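2L protein (Yaba-like disease virus, PDB 3IT8) binds and neutralises host tumour necrosis factor, using an MHC class I-like fold joined to an Ig-like domain. Local coordinates at residues V212-I217 with C281-D286; Y226-G231 with L288-Y293. One frame throughout, in Å; residues are numbered along the deposited sequence.

Contact 1 (V212-I217 with C281-D286); sequences VITKWI and CVVFHD
Cys281 lays its CB over one face of the Trp216 indole, 4.0 Å from the centroid of the six-membered ring. Its SG, also above that face, makes a sulfur-aromatic contact with the same ring. A flat, polarisable indole suits this place, because it can cover a disulfide broadly: Cys281 is bonded to Cys202 of strand 198-207. With SG anti to the backbone N (chi1 -174°), the sulfur also lies beside Thr214 OG1.

On the opposite face of the sheet, Ile217 CD1 and Val282 CG2 meet 3.9 Å apart, branched side chains well suited to strands. The extended Lys215 chain passes obliquely by the rim of the Phe284 ring, with Lys215 CB at the ring edge and Lys215 CD 3.4 Å from Phe284 CE1; here it serves as a hydrocarbon.

Two pairs of backbone bonds, Ile213 with Phe284 and Lys215 with Val282, knit the antiparallel strands; Ile213 N reaches Phe284 O at 3.1 Å. At the polar edge, Lys215 NZ forms a salt bridge with Glu236, and Trp216 NE1 is hydrogen-bonded to Asp267 of strand 263-271. Tryptophan packed on an inter-sheet disulfide is the signature core of the immunoglobulin fold.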
ATOM      1  N   VAL D 212      32.332  -2.126  21.211  1.00 41.92           N
ATOM      2  CA  VAL D 212      32.144  -0.688  21.261  1.00 44.24           C
ATOM      3  C   VAL D 212      32.705  -0.129  19.989  1.00 51.58           C
ATOM      4  O   VAL D 212      33.719  -0.602  19.488  1.00 43.32           O
ATOM      5  CB  VAL D 212      32.886  -0.037  22.450  1.00 61.17           C
ATOM      6  CG1 VAL D 212      33.077   1.439  22.200  1.00 39.56           C
ATOM      7  CG2 VAL D 212      32.075  -0.208  23.704  1.00 39.56           C
ATOM      8  N   ILE D 213      32.020   0.861  19.447  1.00 53.17           N
ATOM      9  CA  ILE D 213      32.492   1.499  18.243  1.00 47.22           C
ATOM     10  C   ILE D 213      32.435   2.985  18.461  1.00 53.98           C
ATOM     11  O   ILE D 213      31.537   3.508  19.123  1.00 54.75           O
ATOM     12  CB  ILE D 213      31.673   1.101  17.013  1.00 74.08           C
ATOM     13  CG1 ILE D 213      31.911  -0.380  16.710  1.00 50.52           C
ATOM     14  CG2 ILE D 213      32.097   1.939  15.823  1.00 50.52           C
ATOM     15  CD1 ILE D 213      31.147  -0.905  15.528  1.00 50.52           C
ATOM     16  N   THR D 214      33.411   3.660  17.885  1.00 36.67           N
ATOM     17  CA  THR D 214      33.546   5.079  18.046  1.00 44.95           C
ATOM     18  C   THR D 214      33.637   5.789  16.702  1.00 53.93           C
ATOM     19  O   THR D 214      34.323   5.323  15.778  1.00 53.17           O
ATOM     20  CB  THR D 214      34.806   5.347  18.884  1.00 57.60           C
ATOM     21  OG1 THR D 214      34.539   6.383  19.813  1.00 45.28           O
ATOM     22  CG2 THR D 214      35.969   5.756  18.011  1.00 45.28           C
ATOM     23  N   LYS D 215      32.931   6.914  16.601  1.00 46.27           N
ATOM     24  CA  LYS D 215      32.939   7.739  15.389  1.00 49.47           C
ATOM     25  C   LYS D 215      33.321   9.175  15.713  1.00 52.17           C
ATOM     26  O   LYS D 215      32.770   9.784  16.629  1.00 52.48           O
ATOM     27  CB  LYS D 215      31.564   7.743  14.703  1.00 57.52           C
ATOM     28  CG  LYS D 215      31.206   6.457  14.018  1.00 48.53           C
ATOM     29  CD  LYS D 215      29.969   6.589  13.165  1.00 48.53           C
ATOM     30  CE  LYS D 215      29.779   5.322  12.343  1.00 48.53           C
ATOM     31  NZ  LYS D 215      28.787   5.485  11.237  1.00 48.53           N
ATOM     32  N   TRP D 216      34.277   9.701  14.962  1.00 49.52           N
ATOM     33  CA  TRP D 216      34.706  11.084  15.135  1.00 49.58           C
ATOM     34  C   TRP D 216      34.075  11.938  14.042  1.00 51.53           C
ATOM     35  O   TRP D 216      34.339  11.743  12.853  1.00 51.72           O
ATOM     36  CB  TRP D 216      36.232  11.200  15.079  1.00 78.20           C
ATOM     37  CG  TRP D 216      36.889  10.589  16.259  1.00 58.12           C
ATOM     38  CD1 TRP D 216      37.307   9.303  16.380  1.00 58.12           C
ATOM     39  CD2 TRP D 216      37.147  11.220  17.520  1.00 58.12           C
ATOM     40  NE1 TRP D 216      37.813   9.086  17.640  1.00 58.12           N
ATOM     41  CE2 TRP D 216      37.727  10.247  18.362  1.00 58.12           C
ATOM     42  CE3 TRP D 216      36.944  12.511  18.022  1.00 58.12           C
ATOM     43  CZ2 TRP D 216      38.110  10.525  19.683  1.00 58.12           C
ATOM     44  CZ3 TRP D 216      37.324  12.787  19.337  1.00 58.12           C
ATOM     45  CH2 TRP D 216      37.900  11.797  20.150  1.00 58.12           C
ATOM     46  N   ILE D 217      33.235  12.882  14.459  1.00 58.29           N
ATOM     47  CA  ILE D 217      32.537  13.756  13.524  1.00 59.66           C
ATOM     48  C   ILE D 217      32.741  15.232  13.850  1.00 61.48           C
ATOM     49  O   ILE D 217      32.630  15.638  15.008  1.00 58.28           O
ATOM     50  CB  ILE D 217      31.038  13.453  13.549  1.00 58.26           C
ATOM     51  CG1 ILE D 217      30.805  11.968  13.252  1.00 35.94           C
ATOM     52  CG2 ILE D 217      30.328  14.308  12.548  1.00 35.94           C
ATOM     53  CD1 ILE D 217      29.380  11.534  13.408  1.00 35.94           C
ATOM     54  N   CYS D 281      33.318  13.184  19.859  1.00 64.37           N
ATOM     55  CA  CYS D 281      33.324  11.734  19.910  1.00 60.25           C
ATOM     56  C   CYS D 281      31.923  11.141  20.049  1.00 57.89           C
ATOM     57  O   CYS D 281      31.194  11.471  20.986  1.00 58.63           O
ATOM     58  CB  CYS D 281      34.205  11.260  21.074  1.00153.81           C
ATOM     59  SG  CYS D 281      34.441   9.455  21.146  1.00100.92           S
ATOM     60  N   VAL D 282      31.545  10.276  19.106  1.00 46.95           N
ATOM     61  CA  VAL D 282      30.247   9.603  19.165  1.00 42.94           C
ATOM     62  C   VAL D 282      30.509   8.145  19.532  1.00 53.34           C
ATOM     63  O   VAL D 282      31.182   7.428  18.798  1.00 44.40           O
ATOM     64  CB  VAL D 282      29.500   9.637  17.825  1.00 55.11           C
ATOM     65  CG1 VAL D 282      28.089   9.125  18.029  1.00 36.89           C
ATOM     66  CG2 VAL D 282      29.469  11.057  17.270  1.00 36.89           C
ATOM     67  N   VAL D 283      29.972   7.721  20.671  1.00 41.14           N
ATOM     68  CA  VAL D 283      30.155   6.363  21.178  1.00 32.88           C
ATOM     69  C   VAL D 283      28.955   5.456  20.974  1.00 40.80           C
ATOM     70  O   VAL D 283      27.861   5.760  21.449  1.00 41.39           O
ATOM     71  CB  VAL D 283      30.474   6.406  22.675  1.00 58.27           C
ATOM     72  CG1 VAL D 283      30.417   5.021  23.272  1.00 37.60           C
ATOM     73  CG2 VAL D 283      31.842   7.029  22.878  1.00 37.60           C
ATOM     74  N   PHE D 284      29.167   4.341  20.272  1.00 40.52           N
ATOM     75  CA  PHE D 284      28.097   3.380  20.022  1.00 36.72           C
ATOM     76  C   PHE D 284      28.265   2.165  20.914  1.00 44.55           C
ATOM     77  O   PHE D 284      29.261   1.457  20.833  1.00 43.93           O
ATOM     78  CB  PHE D 284      28.095   2.946  18.567  1.00 64.92           C
ATOM     79  CG  PHE D 284      27.802   4.053  17.615  1.00 39.69           C
ATOM     80  CD1 PHE D 284      28.824   4.849  17.121  1.00 39.69           C
ATOM     81  CD2 PHE D 284      26.492   4.302  17.200  1.00 39.69           C
ATOM     82  CE1 PHE D 284      28.549   5.880  16.221  1.00 39.69           C
ATOM     83  CE2 PHE D 284      26.201   5.336  16.297  1.00 39.69           C
ATOM     84  CZ  PHE D 284      27.233   6.125  15.806  1.00 39.69           C
ATOM     85  N   HIS D 285      27.280   1.932  21.771  1.00 39.12           N
ATOM     86  CA  HIS D 285      27.305   0.799  22.685  1.00 40.19           C
ATOM     87  C   HIS D 285      25.873   0.358  23.012  1.00 44.50           C
ATOM     88  O   HIS D 285      24.933   1.124  22.825  1.00 46.72           O
ATOM     89  CB  HIS D 285      28.028   1.196  23.960  1.00 66.35           C
ATOM     90  CG  HIS D 285      28.141   0.088  24.950  1.00 42.72           C
ATOM     91  ND1 HIS D 285      29.082  -0.908  24.844  1.00 42.72           N
ATOM     92  CD2 HIS D 285      27.404  -0.202  26.045  1.00 42.72           C
ATOM     93  CE1 HIS D 285      28.921  -1.767  25.834  1.00 42.72           C
ATOM     94  NE2 HIS D 285      27.909  -1.364  26.576  1.00 42.72           N
ATOM     95  N   ASP D 286      25.706  -0.872  23.492  1.00 50.04           N
ATOM     96  CA  ASP D 286      24.373  -1.381  23.817  1.00 51.95           C
ATOM     97  C   ASP D 286      23.637  -0.466  24.787  1.00 53.29           C
ATOM     98  O   ASP D 286      22.460  -0.162  24.596  1.00 56.85           O
ATOM     99  CB  ASP D 286      24.473  -2.803  24.367  1.00 99.53           C
ATOM    100  CG  ASP D 286      24.520  -3.849  23.263  1.00 70.49           C
ATOM    101  OD1 ASP D 286      24.881  -3.483  22.118  1.00 70.49           O
ATOM    102  OD2 ASP D 286      24.201  -5.032  23.543  1.00 70.49           O
TER

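Contact 2 (Y226-G231 with L288-Y293); sequences YKYVNG and LEAQVY
The Tyr226 ring meets Val292 of strand 291-293, and the Tyr228 ring meets Ala290 just before that strand. Val292 CG1 lies at the edge of the Tyr226 ring, near its plane, 4.2 Å from Tyr226 CD2. The Tyr228 ring is approached obliquely by Ala290, whose CB is 4.2 Å from Tyr228 CD2; alanine's single methyl fits the close approach of loop and chain here. Tyr228 also stacks with Tyr234 and meets Phe284 edge-to-face, giving the ring aromatic company from loop and sheet.

Between the two tyrosines, Val292 touches backbone more than side chain. Its CG2, anti to the carbonyl carbon (chi1 -164° places CG1 anti to the backbone N), rests 3.6 Å from Tyr226 O and 3.8 Å from Tyr228 N. The branched valine thus spreads one methyl to the Tyr226 ring and the other against the loop backbone. No hydrogen bond joins the segments; tyrosine, with a ring to pack and a hydroxyl that tolerates water, suits exposed Tyr226 and partly exposed Tyr228.

The loop 226-231, which follows strand 213-218, runs alongside residues 290-292 in roughly the opposite direction, with Tyr228 reaching Lys215, Ile217 and Val282 on the neighbouring strands. Around Val229, Asn230 and Glu289 another protein chain packs alongside.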
ATOM      1  N   TYR D 226      23.686  18.447  19.980  1.00 55.54           N
ATOM      2  CA  TYR D 226      24.587  17.294  20.072  1.00 55.54           C
ATOM      3  C   TYR D 226      23.935  15.936  20.359  1.00 55.54           C
ATOM      4  O   TYR D 226      24.129  15.343  21.422  1.00 55.54           O
ATOM      5  CB  TYR D 226      25.679  17.572  21.099  1.00 78.04           C
ATOM      6  CG  TYR D 226      26.633  18.636  20.630  1.00 78.04           C
ATOM      7  CD1 TYR D 226      26.419  19.980  20.933  1.00 78.04           C
ATOM      8  CD2 TYR D 226      27.710  18.309  19.813  1.00 78.04           C
ATOM      9  CE1 TYR D 226      27.258  20.975  20.422  1.00 78.04           C
ATOM     10  CE2 TYR D 226      28.548  19.290  19.297  1.00 78.04           C
ATOM     11  CZ  TYR D 226      28.317  20.619  19.601  1.00 78.04           C
ATOM     12  OH  TYR D 226      29.124  21.591  19.056  1.00 78.04           O
ATOM     13  N   LYS D 227      23.153  15.472  19.388  1.00 52.01           N
ATOM     14  CA  LYS D 227      22.462  14.191  19.430  1.00 52.01           C
ATOM     15  C   LYS D 227      22.715  13.561  18.069  1.00 52.01           C
ATOM     16  O   LYS D 227      22.688  14.242  17.043  1.00 52.01           O
ATOM     17  CB  LYS D 227      20.955  14.369  19.647  1.00 79.70           C
ATOM     18  CG  LYS D 227      20.576  14.898  21.016  1.00 79.70           C
ATOM     19  CD  LYS D 227      19.063  15.070  21.127  1.00 79.70           C
ATOM     20  CE  LYS D 227      18.654  15.787  22.418  1.00 79.70           C
ATOM     21  NZ  LYS D 227      17.191  16.098  22.425  1.00 79.70           N
ATOM     22  N   TYR D 228      23.009  12.270  18.061  1.00 41.76           N
ATOM     23  CA  TYR D 228      23.246  11.561  16.811  1.00 41.76           C
ATOM     24  C   TYR D 228      21.876  11.058  16.325  1.00 41.76           C
ATOM     25  O   TYR D 228      21.278  10.193  16.959  1.00 41.76           O
ATOM     26  CB  TYR D 228      24.179  10.381  17.064  1.00 45.34           C
ATOM     27  CG  TYR D 228      24.587   9.645  15.823  1.00 45.34           C
ATOM     28  CD1 TYR D 228      25.675  10.074  15.066  1.00 45.34           C
ATOM     29  CD2 TYR D 228      23.881   8.515  15.396  1.00 45.34           C
ATOM     30  CE1 TYR D 228      26.062   9.388  13.901  1.00 45.34           C
ATOM     31  CE2 TYR D 228      24.248   7.826  14.239  1.00 45.34           C
ATOM     32  CZ  TYR D 228      25.342   8.262  13.497  1.00 45.34           C
ATOM     33  OH  TYR D 228      25.734   7.567  12.373  1.00 45.34           O
ATOM     34  N   VAL D 229      21.375  11.615  15.224  1.00 49.00           N
ATOM     35  CA  VAL D 229      20.075  11.210  14.694  1.00 49.00           C
ATOM     36  C   VAL D 229      20.211   9.944  13.846  1.00 49.00           C
ATOM     37  O   VAL D 229      20.943   9.926  12.848  1.00 49.00           O
ATOM     38  CB  VAL D 229      19.462  12.331  13.844  1.00 59.00           C
ATOM     39  CG1 VAL D 229      18.077  11.932  13.375  1.00 59.00           C
ATOM     40  CG2 VAL D 229      19.403  13.608  14.654  1.00 59.00           C
ATOM     41  N   ASN D 230      19.481   8.903  14.237  1.00 83.04           N
ATOM     42  CA  ASN D 230      19.551   7.618  13.566  1.00 83.04           C
ATOM     43  C   ASN D 230      19.740   7.630  12.055  1.00 83.04           C
ATOM     44  O   ASN D 230      20.857   7.425  11.553  1.00 83.04           O
ATOM     45  CB  ASN D 230      18.331   6.776  13.890  1.00 52.44           C
ATOM     46  CG  ASN D 230      18.615   5.275  13.773  1.00 52.44           C
ATOM     47  OD1 ASN D 230      19.422   4.833  12.943  1.00 52.44           O
ATOM     48  ND2 ASN D 230      17.938   4.488  14.596  1.00 52.44           N
ATOM     49  N   GLY D 231      18.665   7.864  11.317  1.00 40.95           N
ATOM     50  CA  GLY D 231      18.811   7.831   9.870  1.00 40.95           C
ATOM     51  C   GLY D 231      19.565   8.966   9.187  1.00 40.95           C
ATOM     52  O   GLY D 231      19.655   8.990   7.959  1.00 40.95           O
ATOM     53  N   LEU D 288      23.041   3.164  26.112  1.00 59.06           N
ATOM     54  CA  LEU D 288      23.171   4.416  25.340  1.00 61.08           C
ATOM     55  C   LEU D 288      23.359   4.173  23.839  1.00 71.03           C
ATOM     56  O   LEU D 288      24.459   4.307  23.332  1.00 69.25           O
ATOM     57  CB  LEU D 288      24.326   5.313  25.865  1.00 82.33           C
ATOM     58  CG  LEU D 288      25.872   5.173  26.014  1.00 62.33           C
ATOM     59  CD1 LEU D 288      26.182   4.176  27.092  1.00 62.33           C
ATOM     60  CD2 LEU D 288      26.574   4.815  24.724  1.00 62.33           C
ATOM     61  N   GLU D 289      22.282   3.824  23.132  1.00 68.22           N
ATOM     62  CA  GLU D 289      22.335   3.547  21.687  1.00 68.22           C
ATOM     63  C   GLU D 289      23.440   4.301  20.930  1.00 68.22           C
ATOM     64  O   GLU D 289      24.165   3.722  20.124  1.00 68.22           O
ATOM     65  CB  GLU D 289      20.972   3.829  21.046  1.00197.93           C
ATOM     66  CG  GLU D 289      19.861   2.902  21.530  1.00121.29           C
ATOM     67  CD  GLU D 289      18.552   3.108  20.777  1.00121.29           C
ATOM     68  OE1 GLU D 289      18.021   4.241  20.795  1.00121.29           O
ATOM     69  OE2 GLU D 289      18.052   2.135  20.167  1.00121.29           O
ATOM     70  N   ALA D 290      23.572   5.593  21.195  1.00 68.31           N
ATOM     71  CA  ALA D 290      24.612   6.391  20.558  1.00 66.53           C
ATOM     72  C   ALA D 290      24.655   7.778  21.184  1.00 62.52           C
ATOM     73  O   ALA D 290      23.759   8.593  20.958  1.00 59.93           O
ATOM     74  CB  ALA D 290      24.363   6.500  19.073  1.00 35.92           C
ATOM     75  N   GLN D 291      25.689   8.041  21.983  1.00 34.19           N
ATOM     76  CA  GLN D 291      25.845   9.338  22.640  1.00 37.47           C
ATOM     77  C   GLN D 291      27.023  10.149  22.117  1.00 39.64           C
ATOM     78  O   GLN D 291      28.048   9.598  21.715  1.00 40.70           O
ATOM     79  CB  GLN D 291      25.998   9.170  24.137  1.00 76.72           C
ATOM     80  CG  GLN D 291      24.695   9.203  24.874  1.00 59.95           C
ATOM     81  CD  GLN D 291      24.892   9.522  26.345  1.00 59.95           C
ATOM     82  OE1 GLN D 291      25.578  10.493  26.693  1.00 59.95           O
ATOM     83  NE2 GLN D 291      24.291   8.713  27.221  1.00 59.95           N
ATOM     84  N   VAL D 292      26.867  11.473  22.124  1.00 53.33           N
ATOM     85  CA  VAL D 292      27.919  12.360  21.647  1.00 50.48           C
ATOM     86  C   VAL D 292      28.658  12.973  22.836  1.00 54.30           C
ATOM     87  O   VAL D 292      28.052  13.289  23.865  1.00 56.56           O
ATOM     88  CB  VAL D 292      27.337  13.475  20.771  1.00 67.95           C
ATOM     89  CG1 VAL D 292      28.444  14.130  19.975  1.00 60.25           C
ATOM     90  CG2 VAL D 292      26.278  12.908  19.844  1.00 60.25           C
ATOM     91  N   TYR D 293      29.976  13.106  22.705  1.00 44.92           N
ATOM     92  CA  TYR D 293      30.814  13.667  23.769  1.00 43.99           C
ATOM     93  C   TYR D 293      31.804  14.673  23.196  1.00 45.45           C
ATOM     94  O   TYR D 293      32.417  14.436  22.154  1.00 48.31           O
ATOM     95  CB  TYR D 293      31.557  12.557  24.499  1.00 79.14           C
ATOM     96  CG  TYR D 293      30.641  11.535  25.123  1.00 51.56           C
ATOM     97  CD1 TYR D 293      30.243  10.395  24.416  1.00 51.56           C
ATOM     98  CD2 TYR D 293      30.162  11.704  26.418  1.00 51.56           C
ATOM     99  CE1 TYR D 293      29.385   9.438  24.997  1.00 51.56           C
ATOM    100  CE2 TYR D 293      29.306  10.764  27.005  1.00 51.56           C
ATOM    101  CZ  TYR D 293      28.927   9.633  26.290  1.00 51.56           C
ATOM    102  OH  TYR D 293      28.117   8.695  26.877  1.00 51.56           O
TER

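In the fold
Both contacts belong to the Ig-like domain, in whose three-stranded sheet strand 279-284 lies between 213-218 and 291-293. Contact 1 joins two strands of that sheet, while contact 2 reaches it only through strand 291-293, its other side being loop. Contact 1 is buried and relies on regular backbone hydrogen bonding plus side chains on both faces, one of them turned to the opposing sheet. Contact 2 is a surface patch, less than half as large in buried area, where the loop meets the strand by apolar packing. Their centres lie about 8 Å apart and they touch directly: Phe284 CE2 packs on Ala290 CB at 3.5 Å, and Cys281 O probably accepts a hydrogen bond from Tyr293 N.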